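Local coordinates for protein shikimate 5-dehydrogenase AroE (5-dehydroshikimate reductase) (Mycobacterium tuberculosis, PDB 4P4G) that probably catalyses the NADP-dependent interconversion of 3-dehydroshikimate and shikimate, a step of chorismate and aromatic amino acid biosynthesis, and binds shikimate, at residues Q247-T252 against A256-M261; S88-V93 against L241-A246. One frame throughout, in Å; residues are numbered along the deposited sequence.

Contact 1: residues Q247-T252 against A256-M261; sequences QVEQFT and APREAM. With SKM ((3R,4S,5R)-3,4,5-trihydroxycyclohex-1-ene-1-carboxylic acid), chain C.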
loop_
_atom_site.group_PDB
_atom_site.type_symbol
_atom_site.label_atom_id
_atom_site.label_comp_id
_atom_site.label_asym_id
_atom_site.label_seq_id
_atom_site.Cartn_x
_atom_site.Cartn_y
_atom_site.Cartn_z
ATOM N N GLN A 247 6.310 -8.514 5.177
ATOM C CA GLN A 247 5.904 -8.309 6.559
ATOM C C GLN A 247 6.061 -9.597 7.357
ATOM O O GLN A 247 6.590 -9.594 8.477
ATOM C CB GLN A 247 4.468 -7.803 6.626
ATOM C CG GLN A 247 4.324 -6.339 6.299
ATOM C CD GLN A 247 2.951 -5.829 6.656
ATOM O OE1 GLN A 247 2.010 -6.618 6.839
ATOM N NE2 GLN A 247 2.823 -4.519 6.780
ATOM N N VAL A 248 5.616 -10.713 6.785
ATOM C CA VAL A 248 5.791 -12.007 7.449
ATOM C C VAL A 248 7.272 -12.299 7.701
ATOM O O VAL A 248 7.644 -12.748 8.780
ATOM C CB VAL A 248 5.118 -13.144 6.645
ATOM C CG1 VAL A 248 5.492 -14.497 7.216
ATOM C CG2 VAL A 248 3.595 -12.968 6.682
ATOM N N GLU A 249 8.122 -11.991 6.728
ATOM C CA GLU A 249 9.562 -12.195 6.880
ATOM C C GLU A 249 10.134 -11.406 8.049
ATOM O O GLU A 249 10.948 -11.925 8.809
ATOM C CB GLU A 249 10.302 -11.895 5.568
ATOM C CG GLU A 249 9.874 -12.855 4.453
ATOM C CD GLU A 249 10.597 -12.649 3.145
ATOM O OE1 GLU A 249 11.173 -11.558 2.941
ATOM O OE2 GLU A 249 10.584 -13.592 2.319
ATOM N N GLN A 250 9.700 -10.161 8.203
ATOM C CA GLN A 250 10.234 -9.330 9.273
ATOM C C GLN A 250 9.675 -9.700 10.642
ATOM O O GLN A 250 10.372 -9.573 11.646
ATOM C CB GLN A 250 10.025 -7.852 8.961
ATOM C CG GLN A 250 10.970 -7.345 7.870
ATOM C CD GLN A 250 10.613 -5.966 7.401
ATOM O OE1 GLN A 250 11.117 -4.975 7.927
ATOM N NE2 GLN A 250 9.736 -5.886 6.406
ATOM N N PHE A 251 8.420 -10.147 10.685
ATOM C CA PHE A 251 7.814 -10.569 11.950
ATOM C C PHE A 251 8.372 -11.920 12.421
ATOM O O PHE A 251 8.528 -12.146 13.622
ATOM C CB PHE A 251 6.280 -10.641 11.833
ATOM C CG PHE A 251 5.609 -9.302 11.602
ATOM C CD1 PHE A 251 6.333 -8.118 11.686
ATOM C CD2 PHE A 251 4.248 -9.234 11.301
ATOM C CE1 PHE A 251 5.721 -6.885 11.472
ATOM C CE2 PHE A 251 3.627 -7.991 11.079
ATOM C CZ PHE A 251 4.371 -6.824 11.167
ATOM N N THR A 252 8.690 -12.809 11.480
ATOM C CA THR A 252 9.062 -14.190 11.837
ATOM C C THR A 252 10.553 -14.511 11.747
ATOM O O THR A 252 11.020 -15.431 12.420
ATOM C CB THR A 252 8.315 -15.234 10.972
ATOM O OG1 THR A 252 8.763 -15.137 9.612
ATOM C CG2 THR A 252 6.808 -15.009 11.037
ATOM N N ALA A 256 8.906 -16.070 3.567
ATOM C CA ALA A 256 7.452 -16.086 3.488
ATOM C C ALA A 256 7.000 -17.360 2.791
ATOM O O ALA A 256 7.563 -17.752 1.770
ATOM C CB ALA A 256 6.932 -14.856 2.757
ATOM N N PRO A 257 5.991 -18.026 3.359
ATOM C CA PRO A 257 5.415 -19.213 2.723
ATOM C C PRO A 257 4.409 -18.759 1.672
ATOM O O PRO A 257 3.189 -18.702 1.910
ATOM C CB PRO A 257 4.735 -19.935 3.892
ATOM C CG PRO A 257 4.369 -18.846 4.843
ATOM C CD PRO A 257 5.398 -17.754 4.683
ATOM N N ARG A 258 4.945 -18.404 0.507
ATOM C CA ARG A 258 4.162 -17.766 -0.540
ATOM C C ARG A 258 2.999 -18.621 -1.040
ATOM O O ARG A 258 1.923 -18.091 -1.284
ATOM C CB ARG A 258 5.081 -17.320 -1.690
ATOM C CG ARG A 258 6.052 -16.207 -1.265
ATOM C CD ARG A 258 7.091 -15.885 -2.328
ATOM N NE ARG A 258 7.360 -14.451 -2.420
ATOM C CZ ARG A 258 8.207 -13.786 -1.639
ATOM N NH1 ARG A 258 8.879 -14.415 -0.684
ATOM N NH2 ARG A 258 8.382 -12.480 -1.811
ATOM N N GLU A 259 3.212 -19.928 -1.189
ATOM C CA GLU A 259 2.144 -20.849 -1.601
ATOM C C GLU A 259 0.964 -20.812 -0.620
ATOM O O GLU A 259 -0.192 -20.630 -1.018
ATOM C CB GLU A 259 2.696 -22.284 -1.774
ATOM C CG GLU A 259 3.130 -23.028 -0.475
ATOM C CD GLU A 259 4.026 -22.186 0.448
ATOM O OE1 GLU A 259 4.677 -21.245 -0.036
ATOM O OE2 GLU A 259 4.075 -22.454 1.651
ATOM N N ALA A 260 1.257 -20.949 0.669
ATOM C CA ALA A 260 0.219 -20.958 1.691
ATOM C C ALA A 260 -0.547 -19.645 1.729
ATOM O O ALA A 260 -1.770 -19.637 1.915
ATOM C CB ALA A 260 0.824 -21.254 3.056
ATOM N N MET A 261 0.163 -18.532 1.564
ATOM C CA MET A 261 -0.479 -17.229 1.637
ATOM C C MET A 261 -1.328 -16.987 0.398
ATOM O O MET A 261 -2.388 -16.369 0.471
ATOM C CB MET A 261 0.562 -16.131 1.823
ATOM C CG MET A 261 1.247 -16.239 3.175
ATOM S SD MET A 261 2.647 -15.116 3.340
ATOM C CE MET A 261 1.819 -13.537 3.416
HETATM O O12 SKM C . 0.088 -1.691 3.782
HETATM C C8 SKM C . -1.012 -2.560 4.038
HETATM C C6 SKM C . -2.253 -1.914 3.492
HETATM O O7 SKM C . -2.334 -0.558 3.889
HETATM C C5 SKM C . -3.406 -2.614 4.005
HETATM C C4 SKM C . -3.439 -3.475 5.020
HETATM C C1 SKM C . -4.765 -4.097 5.423
HETATM O O2 SKM C . -4.787 -4.956 6.316
HETATM O O3 SKM C . -5.827 -3.762 4.866
HETATM C C10 SKM C . -2.167 -3.887 5.820
HETATM C C9 SKM C . -1.064 -2.830 5.516
HETATM O O11 SKM C . 0.124 -3.410 5.932
#

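Contact 2: residues S88-V93 against L241-A246; sequences SANTLV and LHQAFA. With SKM ((3R,4S,5R)-3,4,5-trihydroxycyclohex-1-ene-1-carboxylic acid), chain C.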
loop_
_atom_site.group_PDB
_atom_site.type_symbol
_atom_site.label_atom_id
_atom_site.label_comp_id
_atom_site.label_asym_id
_atom_site.label_seq_id
_atom_site.Cartn_x
_atom_site.Cartn_y
_atom_site.Cartn_z
ATOM N N SER A 88 6.896 7.072 4.498
ATOM C CA SER A 88 5.820 6.518 5.302
ATOM C C SER A 88 6.150 5.060 5.553
ATOM O O SER A 88 7.035 4.489 4.894
ATOM C CB SER A 88 4.465 6.665 4.605
ATOM O OG SER A 88 4.401 5.838 3.461
ATOM N N ALA A 89 5.462 4.457 6.512
ATOM C CA ALA A 89 5.763 3.089 6.905
ATOM C C ALA A 89 4.480 2.331 7.132
ATOM O O ALA A 89 3.595 2.812 7.833
ATOM C CB ALA A 89 6.590 3.087 8.178
ATOM N N ASN A 90 4.386 1.132 6.572
ATOM C CA ASN A 90 3.217 0.306 6.820
ATOM C C ASN A 90 3.561 -0.874 7.723
ATOM O O ASN A 90 2.765 -1.807 7.883
ATOM C CB ASN A 90 2.658 -0.217 5.497
ATOM C CG ASN A 90 3.530 -1.295 4.903
ATOM O OD1 ASN A 90 4.752 -1.272 5.065
ATOM N ND2 ASN A 90 2.913 -2.247 4.209
ATOM N N THR A 91 4.756 -0.841 8.302
ATOM C CA THR A 91 5.248 -1.971 9.100
ATOM C C THR A 91 6.098 -1.450 10.241
ATOM O O THR A 91 6.974 -0.613 10.026
ATOM C CB THR A 91 6.133 -2.901 8.235
ATOM O OG1 THR A 91 5.459 -3.220 7.013
ATOM C CG2 THR A 91 6.476 -4.194 8.974
ATOM N N LEU A 92 5.816 -1.908 11.457
ATOM C CA LEU A 92 6.717 -1.684 12.586
ATOM C C LEU A 92 7.188 -3.030 13.107
ATOM O O LEU A 92 6.371 -3.921 13.359
ATOM C CB LEU A 92 5.998 -0.932 13.704
ATOM C CG LEU A 92 5.660 0.518 13.381
ATOM C CD1 LEU A 92 4.677 1.047 14.406
ATOM C CD2 LEU A 92 6.926 1.358 13.359
ATOM N N VAL A 93 8.496 -3.153 13.300
ATOM C CA VAL A 93 9.120 -4.401 13.730
ATOM C C VAL A 93 9.824 -4.179 15.062
ATOM O O VAL A 93 10.619 -3.244 15.207
ATOM C CB VAL A 93 10.142 -4.876 12.683
ATOM C CG1 VAL A 93 10.712 -6.258 13.052
ATOM C CG2 VAL A 93 9.502 -4.896 11.291
ATOM N N LEU A 241 -1.547 -9.105 -0.742
ATOM C CA LEU A 241 -0.732 -10.313 -0.760
ATOM C C LEU A 241 0.743 -9.991 -0.907
ATOM O O LEU A 241 1.574 -10.466 -0.124
ATOM C CB LEU A 241 -1.144 -11.187 -1.938
ATOM C CG LEU A 241 -0.335 -12.479 -2.080
ATOM C CD1 LEU A 241 -0.510 -13.366 -0.860
ATOM C CD2 LEU A 241 -0.755 -13.210 -3.338
ATOM N N HIS A 242 1.077 -9.191 -1.912
ATOM C CA HIS A 242 2.479 -8.951 -2.209
ATOM C C HIS A 242 3.190 -8.130 -1.135
ATOM O O HIS A 242 4.370 -8.356 -0.879
ATOM C CB HIS A 242 2.660 -8.379 -3.619
ATOM C CG HIS A 242 2.495 -9.413 -4.686
ATOM N ND1 HIS A 242 3.539 -10.196 -5.120
ATOM C CD2 HIS A 242 1.399 -9.823 -5.368
ATOM C CE1 HIS A 242 3.098 -11.035 -6.047
ATOM N NE2 HIS A 242 1.806 -10.827 -6.215
ATOM N N GLN A 243 2.487 -7.202 -0.491
ATOM C CA GLN A 243 3.110 -6.457 0.612
ATOM C C GLN A 243 3.205 -7.317 1.870
ATOM O O GLN A 243 4.015 -7.043 2.758
ATOM C CB GLN A 243 2.370 -5.136 0.898
ATOM C CG GLN A 243 0.961 -5.283 1.445
ATOM C CD GLN A 243 0.922 -5.539 2.936
ATOM O OE1 GLN A 243 1.629 -4.892 3.713
ATOM N NE2 GLN A 243 0.106 -6.496 3.346
ATOM N N ALA A 244 2.383 -8.357 1.950
ATOM C CA ALA A 244 2.327 -9.171 3.160
ATOM C C ALA A 244 3.540 -10.093 3.263
ATOM O O ALA A 244 3.964 -10.415 4.363
ATOM C CB ALA A 244 1.043 -9.968 3.218
ATOM N N PHE A 245 4.089 -10.516 2.124
ATOM C CA PHE A 245 5.257 -11.401 2.122
ATOM C C PHE A 245 6.404 -10.847 2.969
ATOM O O PHE A 245 6.944 -11.532 3.834
ATOM C CB PHE A 245 5.773 -11.626 0.697
ATOM C CG PHE A 245 4.812 -12.350 -0.203
ATOM C CD1 PHE A 245 3.986 -13.359 0.282
ATOM C CD2 PHE A 245 4.752 -12.028 -1.551
ATOM C CE1 PHE A 245 3.108 -14.028 -0.566
ATOM C CE2 PHE A 245 3.879 -12.691 -2.397
ATOM C CZ PHE A 245 3.059 -13.688 -1.908
ATOM N N ALA A 246 6.773 -9.595 2.731
ATOM C CA ALA A 246 7.914 -9.017 3.421
ATOM C C ALA A 246 7.587 -8.747 4.883
ATOM O O ALA A 246 8.479 -8.717 5.727
ATOM C CB ALA A 246 8.363 -7.745 2.725
HETATM O O12 SKM C . 0.088 -1.691 3.782
HETATM C C8 SKM C . -1.012 -2.560 4.038
HETATM C C6 SKM C . -2.253 -1.914 3.492
HETATM O O7 SKM C . -2.334 -0.558 3.889
HETATM C C5 SKM C . -3.406 -2.614 4.005
HETATM C C4 SKM C . -3.439 -3.475 5.020
HETATM C C1 SKM C . -4.765 -4.097 5.423
HETATM O O2 SKM C . -4.787 -4.956 6.316
HETATM O O3 SKM C . -5.827 -3.762 4.866
HETATM C C10 SKM C . -2.167 -3.887 5.820
HETATM C C9 SKM C . -1.064 -2.830 5.516
HETATM O O11 SKM C . 0.124 -3.410 5.932
#

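Contact 1: residues Q247-T252 against A256-M261
Glu249 and Ala256 meet where helix 236-252 ends and the chain turns back as a helix-loop-helix into helix 258-267. Ala256 N donates to Glu249 OE2 at 3.2 Å, nearly straight at 166°, and the oxygen accepts through its anti lone pair, the one away from the other carboxylate oxygen. The same Glu249 OE2 forms a long salt bridge with Arg258 NH1 (3.5 Å), approaching the guanidinium at its edge; the two flat groups are turned 65° apart and the side chains cross at about a right angle. Deeper in, the branches of Val248 divide the apolar work. Val248 CG1, anti to the backbone N, reaches toward Pro257 CD at 4.1 Å, while Val248 CG2 lies 3.8 Å from Met261 CE, the two side chains sliding past each other.

Pro257, the N-cap residue of the second helix and centre of an inverse gamma turn, also rests on Ala27 of helix 20-30. The Arg258 guanidinium has a cation-pi partner in Phe245. On another side of the first helix, Gln247 points into the shikimate pocket, its OE1 taken by Ser63 and His24. Its extended chain brings Gln247 NE2 to 3.0 Å from shikimate O11, a bent hydrogen bond of 136°.

Contact 2: residues S88-V93 against L241-A246
Asn90 and Gln243 meet at the wall of the shikimate pocket, joining the loop residue that leads into strand 91-95, in the mixed sheet of the substrate-binding domain, to helix 236-252, which packs beside that sheet. The direct approach is a close polar contact: Asn90 ND2 lies 3.0 Å from Gln243 OE1, but the angle is too poor for a hydrogen bond, and the amide planes stand 78° apart.

The hydrogen bonds run instead through the ligand. Asn90 ND2 donates to shikimate O12 at 2.9 Å, almost straight at 165°. On the helix side, shikimate O11 donates to Gln243 OE1 at 3.1 Å. Two hydroxyls of one ring are thus read by residues from two distant parts of the chain. Gln243 is folded to do this: its first torsion sets CG between the backbone N and the carbonyl carbon, and the turn about the CB-CG bond leaves OE1 near the ligand while NE2 bonds to Leu240 O of its own helix.

Van der Waals contact adds a little, the amide carbon Gln243 CD lying 3.7 Å from the ring carbon C8 of shikimate.

A further set of hydrogen bonds fixes the Asn90 amide. Its OD1 accepts from the backbone N of Thr104, and Thr91 OG1 donates to Asn90 OD1 at 2.8 Å from well above the carbonyl plane, 67° out of it.

From the N terminus, residues 88-93 come first, leading into a strand of the mixed substrate-binding sheet. The chain then runs through the parallel six-stranded sheet of the other domain and returns on helix 236-252, where contact 2 closes a loop of 147 intervening residues. Contact 1 follows in series, neither nested nor crossed, and closes a short turn between that helix and helix 258-267, with three residues between its segments. The shared helix thus joins the substrate-binding sheet to the C-terminal helix, with the contact centres about 10 Å apart. They touch directly: Gln247 NE2 lies 2.9 Å from Thr91 OG1, a probable hydrogen bond, and both contacts reach shikimate O11.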